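Local coordinates for protein DNA polymerase (Bacillus phage phi29, PDB 2PYL) that replicates the viral DNA by protein-primed, strand-displacing synthesis with high processivity, and proofreads it with a 3'-5' exonuclease, at residues M246-N251 / T465-V470. The protein carries 2 engineered substitutions. Sequence-based numbering, arbitrary orientation.
Sequences MVFDVN and TEIPDV. With MG (magnesium ion), chain E.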
loop_
_atom_site.group_PDB
_atom_site.type_symbol
_atom_site.label_atom_id
_atom_site.label_comp_id
_atom_site.label_asym_id
_atom_site.label_seq_id
_atom_site.Cartn_x
_atom_site.Cartn_y
_atom_site.Cartn_z
ATOM N N MET C 246 -25.331 -9.634 -0.280
ATOM C CA MET C 246 -24.433 -9.826 0.843
ATOM C C MET C 246 -22.973 -9.906 0.384
ATOM O O MET C 246 -22.673 -10.279 -0.760
ATOM C CB MET C 246 -24.821 -11.091 1.623
ATOM C CG MET C 246 -24.736 -12.421 0.831
ATOM S SD MET C 246 -25.755 -13.778 1.499
ATOM C CE MET C 246 -25.323 -13.722 3.236
ATOM N N VAL C 247 -22.081 -9.562 1.307
ATOM C CA VAL C 247 -20.643 -9.574 1.079
ATOM C C VAL C 247 -19.984 -10.533 2.050
ATOM O O VAL C 247 -20.242 -10.496 3.260
ATOM C CB VAL C 247 -20.016 -8.167 1.250
ATOM C CG1 VAL C 247 -18.508 -8.202 0.907
ATOM C CG2 VAL C 247 -20.775 -7.157 0.381
ATOM N N PHE C 248 -19.161 -11.415 1.496
ATOM C CA PHE C 248 -18.326 -12.300 2.277
ATOM C C PHE C 248 -16.891 -11.838 2.132
ATOM O O PHE C 248 -16.445 -11.523 1.031
ATOM C CB PHE C 248 -18.459 -13.746 1.818
ATOM C CG PHE C 248 -19.778 -14.380 2.176
ATOM C CD1 PHE C 248 -20.873 -14.265 1.329
ATOM C CD2 PHE C 248 -19.924 -15.094 3.356
ATOM C CE1 PHE C 248 -22.090 -14.846 1.655
ATOM C CE2 PHE C 248 -21.143 -15.679 3.683
ATOM C CZ PHE C 248 -22.225 -15.549 2.827
ATOM N N ASP C 249 -16.174 -11.813 3.245
ATOM C CA ASP C 249 -14.819 -11.273 3.299
ATOM C C ASP C 249 -13.909 -12.246 4.025
ATOM O O ASP C 249 -14.173 -12.574 5.176
ATOM C CB ASP C 249 -14.827 -9.952 4.084
ATOM C CG ASP C 249 -13.959 -8.894 3.458
ATOM O OD1 ASP C 249 -14.253 -8.556 2.300
ATOM O OD2 ASP C 249 -13.015 -8.373 4.099
ATOM N N VAL C 250 -12.831 -12.682 3.378
ATOM C CA VAL C 250 -11.887 -13.582 4.043
ATOM C C VAL C 250 -11.179 -12.893 5.218
ATOM O O VAL C 250 -10.791 -11.726 5.132
ATOM C CB VAL C 250 -10.845 -14.187 3.083
ATOM C CG1 VAL C 250 -9.948 -15.172 3.835
ATOM C CG2 VAL C 250 -11.518 -14.913 1.929
ATOM N N ASN C 251 -11.042 -13.616 6.326
ATOM C CA ASN C 251 -10.327 -13.109 7.492
ATOM C C ASN C 251 -8.836 -13.201 7.197
ATOM O O ASN C 251 -8.254 -14.289 7.242
ATOM C CB ASN C 251 -10.702 -13.893 8.761
ATOM C CG ASN C 251 -12.212 -13.888 9.042
ATOM O OD1 ASN C 251 -12.855 -12.843 9.019
ATOM N ND2 ASN C 251 -12.777 -15.066 9.285
ATOM N N THR C 465 -29.770 -12.827 0.554
ATOM C CA THR C 465 -29.336 -12.518 1.921
ATOM C C THR C 465 -29.087 -13.728 2.821
ATOM O O THR C 465 -28.778 -13.545 4.001
ATOM C CB THR C 465 -30.383 -11.614 2.645
ATOM O OG1 THR C 465 -31.670 -12.252 2.645
ATOM C CG2 THR C 465 -30.488 -10.263 1.973
ATOM N N GLU C 466 -29.227 -14.944 2.293
ATOM C CA GLU C 466 -28.908 -16.162 3.052
ATOM C C GLU C 466 -27.576 -16.778 2.598
ATOM O O GLU C 466 -27.211 -16.720 1.423
ATOM C CB GLU C 466 -30.037 -17.199 2.947
ATOM C CG GLU C 466 -31.463 -16.633 3.118
ATOM C CD GLU C 466 -31.691 -15.918 4.456
ATOM O OE1 GLU C 466 -31.374 -16.518 5.513
ATOM O OE2 GLU C 466 -32.206 -14.764 4.445
ATOM N N ILE C 467 -26.841 -17.351 3.544
ATOM C CA ILE C 467 -25.555 -17.971 3.249
ATOM C C ILE C 467 -25.770 -19.191 2.355
ATOM O O ILE C 467 -26.551 -20.069 2.701
ATOM C CB ILE C 467 -24.806 -18.413 4.533
ATOM C CG1 ILE C 467 -24.428 -17.197 5.389
ATOM C CG2 ILE C 467 -23.544 -19.214 4.185
ATOM C CD1 ILE C 467 -23.792 -17.572 6.728
ATOM N N PRO C 468 -25.070 -19.258 1.202
ATOM C CA PRO C 468 -25.199 -20.460 0.374
ATOM C C PRO C 468 -24.762 -21.688 1.149
ATOM O O PRO C 468 -23.764 -21.628 1.859
ATOM C CB PRO C 468 -24.248 -20.188 -0.798
ATOM C CG PRO C 468 -24.094 -18.706 -0.817
ATOM C CD PRO C 468 -24.141 -18.288 0.604
ATOM N N ASP C 469 -25.516 -22.779 1.010
ATOM C CA ASP C 469 -25.220 -24.038 1.691
ATOM C C ASP C 469 -23.861 -24.638 1.267
ATOM O O ASP C 469 -23.194 -25.318 2.042
ATOM C CB ASP C 469 -26.362 -25.047 1.473
ATOM C CG ASP C 469 -27.633 -24.723 2.304
ATOM O OD1 ASP C 469 -27.633 -23.786 3.143
ATOM O OD2 ASP C 469 -28.652 -25.431 2.124
ATOM N N VAL C 470 -23.445 -24.365 0.042
ATOM C CA VAL C 470 -22.179 -24.876 -0.474
ATOM C C VAL C 470 -20.921 -24.276 0.215
ATOM O O VAL C 470 -19.864 -24.920 0.225
ATOM C CB VAL C 470 -22.119 -24.681 -2.016
ATOM C CG1 VAL C 470 -21.958 -23.203 -2.371
ATOM C CG2 VAL C 470 -21.017 -25.536 -2.626
HETATM MG MG MG E . -11.455 -7.171 2.941
HETATM O O HOH W 1 -11.749 -6.022 4.816
#
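F248 packs on I467 and P468, and M246 on I467 and the backbone of T465 and E466, in a van der Waals contact in the palm of this family B polymerase. M246 and F248 project from strand 245-250 of the antiparallel palm sheet toward the loop that follows the neighbouring strand 459-463. The loop runs away from the sheet past the start of the strand, on the face that carries M246 and F248. I467 CG1 lies in the ring plane at the far edge, 3.8 Å from F248 CZ. The CD of P468 comes in obliquely, 4.0 Å from F248 CZ. The ring also meets H485 of strand 483-489, with the planes about 35° apart, and touches V475.

M246 CG sits between the backbone N and carbonyl carbon (chi1 62°), and the chain bends at chi3 (-48°). This bend brings M246 CE to 3.5 Å from T465 O. M246 CE also lies 4.2 Å from I467 CG1. E466 O, next to the sulfur, accepts a hydrogen bond from R451. T465 OG1 donates to E466 OE2 from the anti side, tilted out of the carboxylate plane.

Side chains alternate along the strand, so D249 faces the other, catalytic side. D249 OD2 binds magnesium at 2.3 Å, and D458 OD1 binds the same ion. D249 also touches the incoming TTP. On the loop side, M246 SD lies 3.3 Å from E466 O.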